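Local coordinates for DNA polymerase III, gamma subunit-related protein (Thermotoga maritima, PDB 2GNO) that probably binds DNA, being related to the gamma subunit of bacterial DNA polymerase III, with an AAA+-like domain followed by an all-helical C-terminal region, at residues S218-K223 with I293-K298; A209-L214 with T249-H254; D51-D56 with R68-F73; V34-P39 with Y85-D90. All coordinates share one frame; numbering follows the deposited sequence.

Contact 1 (S218-K223 with I293-K298); sequences SKVESK and IHRERK
R295 reaches over S218 and ends on the backbone of V220. Its CB already sits against 218-223, 4.3 Å from CA of S218, and CG passes the carbonyl oxygen of S218 at 4.0 Å. With CG anti to the backbone N (chi1 176°) and the chain extended to NE, the guanidinium is carried past S218 and K219, the last residues of helix 203-219. CZ of R295 stands 3.5 Å from V220 O, to which NH1 and NH2 both donate, at 3.0 and 3.1 Å. This oxygen lies at the guanidinium edge, close to its plane; NH1 uses a carbonyl lone pair, and NH2 comes nearly along the C=O axis. NH1 also bonds F217 O, whereas S218 O, though close, makes too poor an angle to count. NH1 brushes CG1 of V220. NH2 of R295 lies 3.4 Å from CA of S222. A leucine in place of R295 brings no donor, so V220 O and F217 O would probably be left without these partners and the chain leaving the helix less firmly held. Beside the arginine, OG of S218 packs on CB of K298 at 3.3 Å. The contact sets helix 283-298 against the C-terminal end of helix 203-219; F225 of helix 225-235 touches both V220 and R295, and H294 bonds N256, just beyond helix 239-254.

Contact 2 (A209-L214 with T249-H254); sequences ACRELL and TRIILH
C210 meets I251 through its CB, which lies only 3.4 Å from CD1 of the isoleucine, shorter than carbon atoms normally pack. The sulfur is turned to the side of the backbone N (chi1 -76°), and the C210 side chain also packs on L244, R247 and L248, further back along helix 239-254. At R211 the approach is looser: its backbone N is 4.3 Å from CD1 of I251, and the aliphatic CG passes CG2 at a similar range. One turn after C210, L214 puts a methyl on each of two neighbours. CD1 of L214 presses on CG2 of I251 at 3.4 Å, and CD2 of L214 comes within 4.0 Å of CD1 of I252. I251 is thus forked between the two residues: CG1 lies anti to the carbonyl carbon (chi1 -66°) and leads CD1 to C210, whereas CG2 points to L214. The helix axes approach to 10.5 Å and cross at -72°, and L244, R247 and L248 carry the packing on along helix 239-254. I290 and L291 of helix 283-298 extend the apolar cluster, packing on I252 and L214 respectively. The side-chain contacts between the two segments are carbon to carbon, with no polar pair among them, so shape and burial hold these helices, and the two 3.4 Å carbon pairs show tight packing of I251 against C210 and L214.

Contact 3 (D51-D56 with R68-F73); sequences DVLEID and RTIKDF
L53 lays its CB over the face of the F73 ring, 3.6 Å from the centroid and 12° off the ring normal, a well-centred CH-pi contact. CD2 of L53 runs back along the phenylalanine, 3.9 Å from CB of F73, so the two side chains lie alongside each other, pointing opposite ways. F73 reaches the strand because CG is anti to its backbone N (chi1 178°); the leading atom CZ of F73 then meets the backbone edge-on, with V52 N at 3.7 Å and near the ring plane. Further along, CG1 of I55 packs on CG1 of I70, 3.7 Å away. CD2 of L53 lies 4.3 Å from CG2 of T69 near the more exposed border. This is the strand-to-helix half of a beta-alpha-beta unit made of strand 52-55, helix 64-74 and strand 84-88. The helix returns antiparallel to the strand, at 175° with axes 10.0 Å apart, and covers an edge strand of the parallel sheet. In the next shell V86, on the adjacent strand, packs against both I70 and F73, while K84 makes a cation-pi contact with the F73 ring. The start of the strand is fixed by D51, which turns its CB away from the helix and whose carboxylate accepts bonds from the backbone N atoms of E79, L80 and Y81.

Contact 4 (V34-P39 with Y85-D90); sequences VSLELP and YVIVHD
Helix 30-43 lies on one face of the parallel sheet, and P39 of this helix rests on the Y85 ring of strand 84-88. CG of Y85 lies beside the backbone N (chi1 -61°), which brings the ring against the proline. CB of P39 stands over the centre of the Y85 ring, 3.7 Å from the centroid and 11° off the normal, a CH-pi contact; CG of P39 adds a second touch at CD2 of Y85, 3.8 Å away. The phenol oxygen is hydrogen-bonded to E43 on the same helix. Were Y85 an alanine, P39 would probably face a gap and E43 be left without its hydroxyl partner. Two residues on, I87 packs against the helix: CG2 lies 3.8 Å from CB of S35, and CD1 lies 3.6 Å from S35 O and 4.0 Å from CD2 of L36. The helix runs at 173° to the strand, with axes 9.0 Å apart, in a sheet of strand order 2-3-4-1-5, as in AAA+ members of the P-loop NTPase clan. Past the end of the strand, H89 presents its ring edge to L36, CE1 standing 3.8 Å from CG of the leucine. Bonds from ND1 to N118 and from NE2 to E54 fix the ring's rotation, and CG2 of I87 lies over one ring face, offset toward the rim. L36 also lines a pocket holding 2-ethoxyethanol, probably from the crystallisation liquor.

In the fold
Contacts 3 and 4 belong to the alpha/beta domain and cover opposite faces of one sheet: their strands are neighbours, probably hydrogen-bonded between L53 and I87 and between I55 and I87. In both, an aromatic ring takes a CH-pi contact, but contact 4 is buried and contact 3, on an edge strand, only partly so. Contacts 1 and 2 lie across the chain's centre, in the helical region, and share helix 203-219; H294 of contact 1 packs on L214 and I252 of contact 2. Contact 2 is buried and apolar, whereas contact 1, at the periphery, relies on an arginine bonded to backbone carbonyls. Centres of contacts 1 and 3 are about 48 Å apart.

Contact 1 (S218-K223 with I293-K298)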
loop_
_atom_site.group_PDB
_atom_site.type_symbol
_atom_site.label_atom_id
_atom_site.label_comp_id
_atom_site.label_asym_id
_atom_site.label_seq_id
_atom_site.Cartn_x
_atom_site.Cartn_y
_atom_site.Cartn_z
ATOM N N SER A 218 -17.228 16.739 8.028
ATOM C CA SER A 218 -17.235 17.122 9.438
ATOM C C SER A 218 -17.700 18.579 9.687
ATOM O O SER A 218 -18.434 18.843 10.643
ATOM C CB SER A 218 -15.824 16.943 10.016
ATOM O OG SER A 218 -15.803 17.231 11.415
ATOM N N LYS A 219 -17.299 19.507 8.823
ATOM C CA LYS A 219 -17.605 20.928 8.972
ATOM C C LYS A 219 -18.710 21.554 8.129
ATOM O O LYS A 219 -19.071 22.705 8.392
ATOM C CB LYS A 219 -16.333 21.741 8.707
ATOM C CG LYS A 219 -15.157 21.447 9.626
ATOM C CD LYS A 219 -15.446 21.703 11.098
ATOM C CE LYS A 219 -14.172 21.558 11.918
ATOM N NZ LYS A 219 -14.377 21.813 13.366
ATOM N N VAL A 220 -19.206 20.880 7.102
ATOM C CA VAL A 220 -20.276 21.466 6.284
ATOM C C VAL A 220 -21.459 21.843 7.178
ATOM O O VAL A 220 -21.739 21.151 8.135
ATOM C CB VAL A 220 -20.749 20.518 5.165
ATOM C CG1 VAL A 220 -21.287 19.172 5.710
ATOM C CG2 VAL A 220 -21.770 21.190 4.282
ATOM N N GLU A 221 -22.132 22.950 6.892
ATOM C CA GLU A 221 -23.269 23.352 7.718
ATOM C C GLU A 221 -24.347 22.251 7.647
ATOM O O GLU A 221 -24.537 21.597 6.616
ATOM C CB GLU A 221 -23.780 24.742 7.347
ATOM C CG GLU A 221 -24.430 24.851 6.004
ATOM C CD GLU A 221 -24.724 26.288 5.611
ATOM O OE1 GLU A 221 -24.701 27.190 6.479
ATOM O OE2 GLU A 221 -24.997 26.507 4.414
ATOM N N SER A 222 -25.008 22.040 8.778
ATOM C CA SER A 222 -26.025 20.988 8.951
ATOM C C SER A 222 -27.016 20.874 7.778
ATOM O O SER A 222 -27.249 19.779 7.245
ATOM C CB SER A 222 -26.676 21.185 10.326
ATOM O OG SER A 222 -27.493 20.111 10.717
ATOM N N LYS A 223 -27.555 22.016 7.365
ATOM C CA LYS A 223 -28.484 22.111 6.236
ATOM C C LYS A 223 -27.940 21.570 4.905
ATOM O O LYS A 223 -28.721 21.082 4.090
ATOM C CB LYS A 223 -28.877 23.592 6.035
ATOM C CG LYS A 223 -29.775 23.913 4.826
ATOM C CD LYS A 223 -30.050 25.393 4.735
ATOM C CE LYS A 223 -30.862 25.733 3.496
ATOM N NZ LYS A 223 -31.263 27.161 3.492
ATOM N N ILE A 293 -20.677 9.069 11.816
ATOM C CA ILE A 293 -19.895 8.711 13.003
ATOM C C ILE A 293 -18.763 9.727 13.205
ATOM O O ILE A 293 -18.574 10.236 14.313
ATOM C CB ILE A 293 -19.325 7.245 12.887
ATOM C CG1 ILE A 293 -20.455 6.225 13.098
ATOM C CG2 ILE A 293 -18.241 6.976 13.928
ATOM C CD1 ILE A 293 -20.101 4.779 12.670
ATOM N N HIS A 294 -18.028 9.995 12.139
ATOM C CA HIS A 294 -16.904 10.929 12.154
ATOM C C HIS A 294 -17.315 12.366 12.481
ATOM O O HIS A 294 -16.691 13.018 13.322
ATOM C CB HIS A 294 -16.177 10.887 10.812
ATOM C CG HIS A 294 -15.038 11.861 10.706
ATOM N ND1 HIS A 294 -13.859 11.711 11.407
ATOM C CD2 HIS A 294 -14.887 12.977 9.952
ATOM C CE1 HIS A 294 -13.038 12.698 11.094
ATOM N NE2 HIS A 294 -13.644 13.486 10.224
ATOM N N ARG A 295 -18.358 12.834 11.803
ATOM C CA ARG A 295 -18.905 14.171 12.003
ATOM C C ARG A 295 -19.350 14.397 13.444
ATOM O O ARG A 295 -19.016 15.422 14.040
ATOM C CB ARG A 295 -20.069 14.403 11.047
ATOM C CG ARG A 295 -20.802 15.731 11.221
ATOM C CD ARG A 295 -21.898 15.820 10.228
ATOM N NE ARG A 295 -22.734 17.039 10.374
ATOM C CZ ARG A 295 -22.414 18.248 9.901
ATOM N NH1 ARG A 295 -21.283 18.453 9.241
ATOM N NH2 ARG A 295 -23.261 19.262 10.053
ATOM N N GLU A 296 -20.077 13.445 14.008
ATOM C CA GLU A 296 -20.564 13.581 15.371
ATOM C C GLU A 296 -19.443 13.431 16.397
ATOM O O GLU A 296 -19.484 14.098 17.433
ATOM C CB GLU A 296 -21.759 12.650 15.623
ATOM C CG GLU A 296 -22.935 12.860 14.604
ATOM C CD GLU A 296 -23.519 14.296 14.542
ATOM O OE1 GLU A 296 -23.500 15.024 15.556
ATOM O OE2 GLU A 296 -24.018 14.670 13.457
ATOM N N ARG A 297 -18.447 12.594 16.106
ATOM C CA ARG A 297 -17.279 12.398 16.982
ATOM C C ARG A 297 -16.519 13.723 17.070
ATOM O O ARG A 297 -16.135 14.150 18.153
ATOM C CB ARG A 297 -16.373 11.281 16.435
ATOM C CG ARG A 297 -15.182 10.867 17.322
ATOM C CD ARG A 297 -15.634 10.278 18.665
ATOM N NE ARG A 297 -14.502 9.797 19.456
ATOM N N LYS A 298 -16.313 14.368 15.928
ATOM C CA LYS A 298 -15.665 15.685 15.880
ATOM C C LYS A 298 -16.442 16.834 16.551
ATOM O O LYS A 298 -15.831 17.823 16.921
ATOM C CB LYS A 298 -15.279 16.078 14.446
ATOM C CG LYS A 298 -13.819 15.804 14.052
ATOM C CD LYS A 298 -13.252 14.424 14.270
ATOM C CE LYS A 298 -11.730 14.464 14.032
ATOM N NZ LYS A 298 -11.304 14.986 12.699
#

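Contact 2 (A209-L214 with T249-H254)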
loop_
_atom_site.group_PDB
_atom_site.type_symbol
_atom_site.label_atom_id
_atom_site.label_comp_id
_atom_site.label_asym_id
_atom_site.label_seq_id
_atom_site.Cartn_x
_atom_site.Cartn_y
_atom_site.Cartn_z
ATOM N N ALA A 209 -6.273 14.116 0.143
ATOM C CA ALA A 209 -7.597 14.398 -0.436
ATOM C C ALA A 209 -8.675 13.717 0.412
ATOM O O ALA A 209 -9.744 14.297 0.623
ATOM C CB ALA A 209 -7.668 13.934 -1.870
ATOM N N CYS A 210 -8.415 12.489 0.864
ATOM C CA CYS A 210 -9.364 11.785 1.753
ATOM C C CYS A 210 -9.542 12.559 3.062
ATOM O O CYS A 210 -10.664 12.713 3.509
ATOM C CB CYS A 210 -8.990 10.338 1.993
ATOM S SG CYS A 210 -9.398 9.343 0.550
ATOM N N ARG A 211 -8.441 13.006 3.665
ATOM C CA ARG A 211 -8.493 13.801 4.896
ATOM C C ARG A 211 -9.341 15.055 4.691
ATOM O O ARG A 211 -10.186 15.383 5.525
ATOM C CB ARG A 211 -7.092 14.194 5.387
ATOM C CG ARG A 211 -6.336 13.075 6.081
ATOM C CD ARG A 211 -4.981 13.507 6.651
ATOM N NE ARG A 211 -5.052 14.651 7.581
ATOM C CZ ARG A 211 -4.874 15.949 7.271
ATOM N NH1 ARG A 211 -4.621 16.371 6.033
ATOM N NH2 ARG A 211 -4.960 16.860 8.222
ATOM N N GLU A 212 -9.113 15.739 3.573
ATOM C CA GLU A 212 -9.859 16.934 3.225
ATOM C C GLU A 212 -11.344 16.675 2.996
ATOM O O GLU A 212 -12.173 17.474 3.427
ATOM C CB GLU A 212 -9.246 17.580 1.986
ATOM C CG GLU A 212 -9.943 18.821 1.456
ATOM C CD GLU A 212 -10.036 19.925 2.462
ATOM O OE1 GLU A 212 -9.122 20.096 3.300
ATOM O OE2 GLU A 212 -11.021 20.669 2.374
ATOM N N LEU A 213 -11.687 15.589 2.315
ATOM C CA LEU A 213 -13.090 15.283 2.088
ATOM C C LEU A 213 -13.785 15.003 3.442
ATOM O O LEU A 213 -14.932 15.407 3.637
ATOM C CB LEU A 213 -13.253 14.082 1.155
ATOM C CG LEU A 213 -14.709 13.759 0.770
ATOM C CD1 LEU A 213 -15.351 14.904 0.007
ATOM C CD2 LEU A 213 -14.849 12.469 0.022
ATOM N N LEU A 214 -13.105 14.305 4.353
ATOM C CA LEU A 214 -13.680 14.016 5.668
ATOM C C LEU A 214 -13.927 15.265 6.468
ATOM O O LEU A 214 -14.943 15.343 7.182
ATOM C CB LEU A 214 -12.811 13.085 6.485
ATOM C CG LEU A 214 -12.782 11.656 5.985
ATOM C CD1 LEU A 214 -11.688 10.872 6.677
ATOM C CD2 LEU A 214 -14.149 10.980 6.167
ATOM N N THR A 249 -12.874 4.654 6.177
ATOM C CA THR A 249 -13.029 3.875 7.409
ATOM C C THR A 249 -11.701 3.791 8.135
ATOM O O THR A 249 -11.657 4.000 9.350
ATOM C CB THR A 249 -13.600 2.484 7.107
ATOM O OG1 THR A 249 -14.906 2.643 6.567
ATOM C CG2 THR A 249 -13.698 1.632 8.368
ATOM N N ARG A 250 -10.616 3.528 7.387
ATOM C CA ARG A 250 -9.258 3.476 7.968
ATOM C C ARG A 250 -8.840 4.817 8.566
ATOM O O ARG A 250 -8.337 4.848 9.689
ATOM C CB ARG A 250 -8.215 2.939 6.974
ATOM C CG ARG A 250 -8.440 1.482 6.663
ATOM C CD ARG A 250 -7.416 0.884 5.718
ATOM N NE ARG A 250 -7.728 -0.515 5.429
ATOM C CZ ARG A 250 -7.298 -1.546 6.153
ATOM N N ILE A 251 -9.092 5.914 7.854
ATOM C CA ILE A 251 -8.754 7.254 8.359
ATOM C C ILE A 251 -9.597 7.601 9.591
ATOM O O ILE A 251 -9.055 8.056 10.590
ATOM C CB ILE A 251 -8.876 8.340 7.254
ATOM C CG1 ILE A 251 -7.816 8.099 6.182
ATOM C CG2 ILE A 251 -8.692 9.755 7.856
ATOM C CD1 ILE A 251 -7.976 8.940 4.951
ATOM N N ILE A 252 -10.907 7.361 9.535
ATOM C CA ILE A 252 -11.808 7.634 10.676
ATOM C C ILE A 252 -11.365 6.824 11.902
ATOM O O ILE A 252 -11.334 7.367 13.007
ATOM C CB ILE A 252 -13.298 7.325 10.302
ATOM C CG1 ILE A 252 -13.781 8.288 9.201
ATOM C CG2 ILE A 252 -14.194 7.453 11.494
ATOM C CD1 ILE A 252 -15.036 7.871 8.517
ATOM N N LEU A 253 -11.025 5.547 11.704
ATOM C CA LEU A 253 -10.558 4.710 12.807
ATOM C C LEU A 253 -9.272 5.194 13.410
ATOM O O LEU A 253 -9.209 5.435 14.602
ATOM C CB LEU A 253 -10.309 3.250 12.404
ATOM C CG LEU A 253 -11.455 2.255 12.335
ATOM C CD1 LEU A 253 -10.937 0.916 11.874
ATOM C CD2 LEU A 253 -12.090 2.105 13.725
ATOM N N HIS A 254 -8.251 5.339 12.568
ATOM C CA HIS A 254 -6.923 5.733 13.033
ATOM C C HIS A 254 -6.745 7.192 13.395
ATOM O O HIS A 254 -5.800 7.497 14.113
ATOM C CB HIS A 254 -5.844 5.301 12.025
ATOM C CG HIS A 254 -5.779 3.821 11.821
ATOM N ND1 HIS A 254 -6.465 3.178 10.811
ATOM C CD2 HIS A 254 -5.130 2.852 12.510
ATOM C CE1 HIS A 254 -6.237 1.878 10.883
ATOM N NE2 HIS A 254 -5.427 1.655 11.903
#

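Contact 3 (D51-D56 with R68-F73)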
loop_
_atom_site.group_PDB
_atom_site.type_symbol
_atom_site.label_atom_id
_atom_site.label_comp_id
_atom_site.label_asym_id
_atom_site.label_seq_id
_atom_site.Cartn_x
_atom_site.Cartn_y
_atom_site.Cartn_z
ATOM N N ASP A 51 15.899 -6.414 -17.788
ATOM C CA ASP A 51 16.560 -7.019 -16.604
ATOM C C ASP A 51 15.733 -7.174 -15.302
ATOM O O ASP A 51 16.110 -7.971 -14.458
ATOM C CB ASP A 51 17.839 -6.241 -16.295
ATOM C CG ASP A 51 18.876 -6.333 -17.412
ATOM O OD1 ASP A 51 18.588 -6.953 -18.438
ATOM O OD2 ASP A 51 19.995 -5.795 -17.268
ATOM N N VAL A 52 14.657 -6.413 -15.140
ATOM C CA VAL A 52 13.776 -6.482 -13.966
ATOM C C VAL A 52 12.295 -6.459 -14.368
ATOM O O VAL A 52 11.848 -5.537 -15.066
ATOM C CB VAL A 52 13.981 -5.291 -12.978
ATOM C CG1 VAL A 52 13.108 -5.459 -11.720
ATOM C CG2 VAL A 52 15.436 -5.125 -12.607
ATOM N N LEU A 53 11.528 -7.436 -13.880
ATOM C CA LEU A 53 10.096 -7.537 -14.164
ATOM C C LEU A 53 9.323 -7.375 -12.862
ATOM O O LEU A 53 9.623 -8.041 -11.881
ATOM C CB LEU A 53 9.748 -8.899 -14.769
ATOM C CG LEU A 53 8.247 -9.222 -14.937
ATOM C CD1 LEU A 53 7.583 -8.268 -15.897
ATOM C CD2 LEU A 53 8.064 -10.647 -15.368
ATOM N N GLU A 54 8.314 -6.514 -12.881
ATOM C CA GLU A 54 7.464 -6.276 -11.733
ATOM C C GLU A 54 6.095 -6.879 -12.008
ATOM O O GLU A 54 5.501 -6.611 -13.051
ATOM C CB GLU A 54 7.351 -4.785 -11.477
ATOM C CG GLU A 54 6.693 -4.390 -10.167
ATOM C CD GLU A 54 6.622 -2.875 -9.986
ATOM O OE1 GLU A 54 7.083 -2.139 -10.874
ATOM O OE2 GLU A 54 6.101 -2.416 -8.954
ATOM N N ILE A 55 5.619 -7.714 -11.090
ATOM C CA ILE A 55 4.304 -8.341 -11.179
ATOM C C ILE A 55 3.472 -7.736 -10.067
ATOM O O ILE A 55 3.814 -7.873 -8.894
ATOM C CB ILE A 55 4.379 -9.873 -11.076
ATOM C CG1 ILE A 55 5.059 -10.466 -12.325
ATOM C CG2 ILE A 55 2.998 -10.495 -10.924
ATOM C CD1 ILE A 55 4.253 -10.360 -13.658
ATOM N N ASP A 56 2.394 -7.056 -10.445
ATOM C CA ASP A 56 1.501 -6.404 -9.479
ATOM C C ASP A 56 0.127 -6.135 -10.150
ATOM O O ASP A 56 -0.157 -5.013 -10.544
ATOM C CB ASP A 56 2.155 -5.089 -9.050
ATOM C CG ASP A 56 1.452 -4.402 -7.887
ATOM O OD1 ASP A 56 0.726 -5.035 -7.112
ATOM O OD2 ASP A 56 1.674 -3.200 -7.724
ATOM N N ARG A 68 3.195 -17.615 -15.960
ATOM C CA ARG A 68 3.747 -17.932 -17.274
ATOM C C ARG A 68 4.611 -16.770 -17.746
ATOM O O ARG A 68 5.691 -17.006 -18.249
ATOM C CB ARG A 68 2.675 -18.252 -18.298
ATOM C CG ARG A 68 1.965 -19.543 -18.022
ATOM C CD ARG A 68 1.062 -19.913 -19.161
ATOM N NE ARG A 68 0.215 -21.052 -18.801
ATOM C CZ ARG A 68 -1.055 -21.002 -18.375
ATOM N NH1 ARG A 68 -1.737 -19.849 -18.257
ATOM N NH2 ARG A 68 -1.675 -22.146 -18.089
ATOM N N THR A 69 4.139 -15.537 -17.538
ATOM C CA THR A 69 4.880 -14.334 -17.907
ATOM C C THR A 69 6.244 -14.325 -17.269
ATOM O O THR A 69 7.230 -14.093 -17.946
ATOM C CB THR A 69 4.150 -13.045 -17.522
ATOM O OG1 THR A 69 2.852 -13.053 -18.132
ATOM C CG2 THR A 69 4.928 -11.811 -18.037
ATOM N N ILE A 70 6.280 -14.605 -15.972
ATOM C CA ILE A 70 7.511 -14.656 -15.210
ATOM C C ILE A 70 8.457 -15.734 -15.769
ATOM O O ILE A 70 9.658 -15.476 -15.951
ATOM C CB ILE A 70 7.228 -14.976 -13.721
ATOM C CG1 ILE A 70 6.426 -13.843 -13.029
ATOM C CG2 ILE A 70 8.550 -15.184 -12.974
ATOM C CD1 ILE A 70 5.847 -14.199 -11.656
ATOM N N LYS A 71 7.933 -16.938 -15.986
ATOM C CA LYS A 71 8.763 -18.042 -16.506
ATOM C C LYS A 71 9.386 -17.734 -17.880
ATOM O O LYS A 71 10.533 -18.095 -18.118
ATOM C CB LYS A 71 7.995 -19.375 -16.506
ATOM C CG LYS A 71 7.694 -19.909 -15.094
ATOM C CD LYS A 71 7.083 -21.328 -15.062
ATOM C CE LYS A 71 5.748 -21.458 -15.789
ATOM N NZ LYS A 71 5.158 -22.843 -15.647
ATOM N N ASP A 72 8.649 -17.056 -18.762
ATOM C CA ASP A 72 9.175 -16.682 -20.092
ATOM C C ASP A 72 10.303 -15.660 -19.927
ATOM O O ASP A 72 11.347 -15.781 -20.566
ATOM C CB ASP A 72 8.086 -16.090 -20.987
ATOM C CG ASP A 72 8.550 -15.923 -22.455
ATOM N N PHE A 73 10.086 -14.686 -19.031
ATOM C CA PHE A 73 11.053 -13.635 -18.733
ATOM C C PHE A 73 12.342 -14.234 -18.161
ATOM O O PHE A 73 13.436 -13.845 -18.582
ATOM C CB PHE A 73 10.424 -12.614 -17.766
ATOM C CG PHE A 73 11.348 -11.491 -17.340
ATOM C CD1 PHE A 73 11.538 -10.373 -18.157
ATOM C CD2 PHE A 73 11.967 -11.523 -16.105
ATOM C CE1 PHE A 73 12.365 -9.334 -17.757
ATOM C CE2 PHE A 73 12.792 -10.498 -15.705
ATOM C CZ PHE A 73 12.998 -9.405 -16.539
#

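Contact 4 (V34-P39 with Y85-D90)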
loop_
_atom_site.group_PDB
_atom_site.type_symbol
_atom_site.label_atom_id
_atom_site.label_comp_id
_atom_site.label_asym_id
_atom_site.label_seq_id
_atom_site.Cartn_x
_atom_site.Cartn_y
_atom_site.Cartn_z
ATOM N N VAL A 34 11.501 -1.873 -0.524
ATOM C CA VAL A 34 12.773 -2.569 -0.374
ATOM C C VAL A 34 12.997 -3.462 -1.627
ATOM O O VAL A 34 14.115 -3.495 -2.179
ATOM C CB VAL A 34 12.813 -3.416 0.919
ATOM C CG1 VAL A 34 14.040 -4.344 0.929
ATOM C CG2 VAL A 34 12.822 -2.490 2.150
ATOM N N SER A 35 11.942 -4.161 -2.042
ATOM C CA SER A 35 11.955 -5.037 -3.219
ATOM C C SER A 35 12.322 -4.279 -4.488
ATOM O O SER A 35 13.163 -4.743 -5.257
ATOM C CB SER A 35 10.596 -5.737 -3.420
ATOM O OG SER A 35 10.221 -6.473 -2.264
ATOM N N LEU A 36 11.680 -3.133 -4.697
ATOM C CA LEU A 36 11.925 -2.271 -5.856
ATOM C C LEU A 36 13.308 -1.651 -5.956
ATOM O O LEU A 36 13.844 -1.487 -7.043
ATOM C CB LEU A 36 10.873 -1.157 -5.916
ATOM C CG LEU A 36 9.494 -1.615 -6.355
ATOM C CD1 LEU A 36 8.452 -0.557 -6.057
ATOM C CD2 LEU A 36 9.482 -1.983 -7.821
ATOM N N GLU A 37 13.870 -1.277 -4.827
ATOM C CA GLU A 37 15.204 -0.696 -4.778
ATOM C C GLU A 37 16.305 -1.758 -4.728
ATOM O O GLU A 37 17.446 -1.451 -4.948
ATOM C CB GLU A 37 15.307 0.209 -3.531
ATOM C CG GLU A 37 14.434 1.448 -3.598
ATOM C CD GLU A 37 14.848 2.417 -4.702
ATOM O OE1 GLU A 37 16.036 2.410 -5.082
ATOM O OE2 GLU A 37 13.993 3.188 -5.185
ATOM N N LEU A 38 15.960 -3.015 -4.503
ATOM C CA LEU A 38 16.974 -4.056 -4.369
ATOM C C LEU A 38 17.878 -4.291 -5.565
ATOM O O LEU A 38 19.078 -4.355 -5.392
ATOM C CB LEU A 38 16.346 -5.381 -3.894
ATOM C CG LEU A 38 17.276 -6.549 -3.562
ATOM C CD1 LEU A 38 18.262 -6.118 -2.513
ATOM C CD2 LEU A 38 16.474 -7.711 -3.030
ATOM N N PRO A 39 17.324 -4.430 -6.765
ATOM C CA PRO A 39 18.167 -4.695 -7.916
ATOM C C PRO A 39 19.239 -3.646 -8.179
ATOM O O PRO A 39 20.395 -4.006 -8.455
ATOM C CB PRO A 39 17.155 -4.777 -9.065
ATOM C CG PRO A 39 15.884 -5.090 -8.390
ATOM C CD PRO A 39 15.903 -4.391 -7.143
ATOM N N TYR A 85 16.077 -9.929 -12.381
ATOM C CA TYR A 85 15.239 -9.842 -11.192
ATOM C C TYR A 85 13.751 -9.864 -11.486
ATOM O O TYR A 85 13.325 -9.281 -12.452
ATOM C CB TYR A 85 15.539 -8.536 -10.456
ATOM C CG TYR A 85 16.967 -8.423 -9.982
ATOM C CD1 TYR A 85 17.986 -8.064 -10.865
ATOM C CD2 TYR A 85 17.295 -8.614 -8.648
ATOM C CE1 TYR A 85 19.290 -7.978 -10.453
ATOM C CE2 TYR A 85 18.617 -8.545 -8.219
ATOM C CZ TYR A 85 19.610 -8.225 -9.140
ATOM O OH TYR A 85 20.919 -8.089 -8.778
ATOM N N VAL A 86 12.980 -10.568 -10.661
ATOM C CA VAL A 86 11.531 -10.589 -10.788
ATOM C C VAL A 86 10.974 -10.146 -9.442
ATOM O O VAL A 86 11.311 -10.735 -8.432
ATOM C CB VAL A 86 10.955 -11.985 -11.141
ATOM C CG1 VAL A 86 9.427 -11.963 -11.098
ATOM C CG2 VAL A 86 11.434 -12.430 -12.490
ATOM N N ILE A 87 10.118 -9.117 -9.440
ATOM C CA ILE A 87 9.501 -8.607 -8.229
ATOM C C ILE A 87 8.014 -8.953 -8.252
ATOM O O ILE A 87 7.325 -8.625 -9.210
ATOM C CB ILE A 87 9.709 -7.109 -8.102
ATOM C CG1 ILE A 87 11.217 -6.797 -8.078
ATOM C CG2 ILE A 87 9.050 -6.593 -6.835
ATOM C CD1 ILE A 87 11.533 -5.397 -8.418
ATOM N N VAL A 88 7.539 -9.658 -7.229
ATOM C CA VAL A 88 6.111 -10.036 -7.149
ATOM C C VAL A 88 5.604 -9.392 -5.870
ATOM O O VAL A 88 5.940 -9.844 -4.783
ATOM C CB VAL A 88 5.911 -11.539 -7.071
ATOM C CG1 VAL A 88 4.397 -11.888 -7.077
ATOM C CG2 VAL A 88 6.652 -12.227 -8.221
ATOM N N HIS A 89 4.799 -8.345 -6.006
ATOM C CA HIS A 89 4.289 -7.628 -4.831
ATOM C C HIS A 89 3.092 -8.303 -4.200
ATOM O O HIS A 89 2.209 -8.758 -4.925
ATOM C CB HIS A 89 3.875 -6.212 -5.199
ATOM C CG HIS A 89 5.008 -5.337 -5.657
ATOM N ND1 HIS A 89 6.099 -5.071 -4.864
ATOM C CD2 HIS A 89 5.145 -4.550 -6.745
ATOM C CE1 HIS A 89 6.905 -4.237 -5.486
ATOM N NE2 HIS A 89 6.341 -3.888 -6.624
ATOM N N ASP A 90 3.047 -8.378 -2.871
ATOM C CA ASP A 90 1.904 -8.996 -2.166
ATOM C C ASP A 90 1.564 -10.384 -2.730
ATOM O O ASP A 90 0.421 -10.666 -3.108
ATOM C CB ASP A 90 0.735 -8.003 -2.187
ATOM C CG ASP A 90 1.010 -6.769 -1.328
ATOM O OD1 ASP A 90 1.469 -6.931 -0.175
ATOM O OD2 ASP A 90 0.714 -5.643 -1.765
#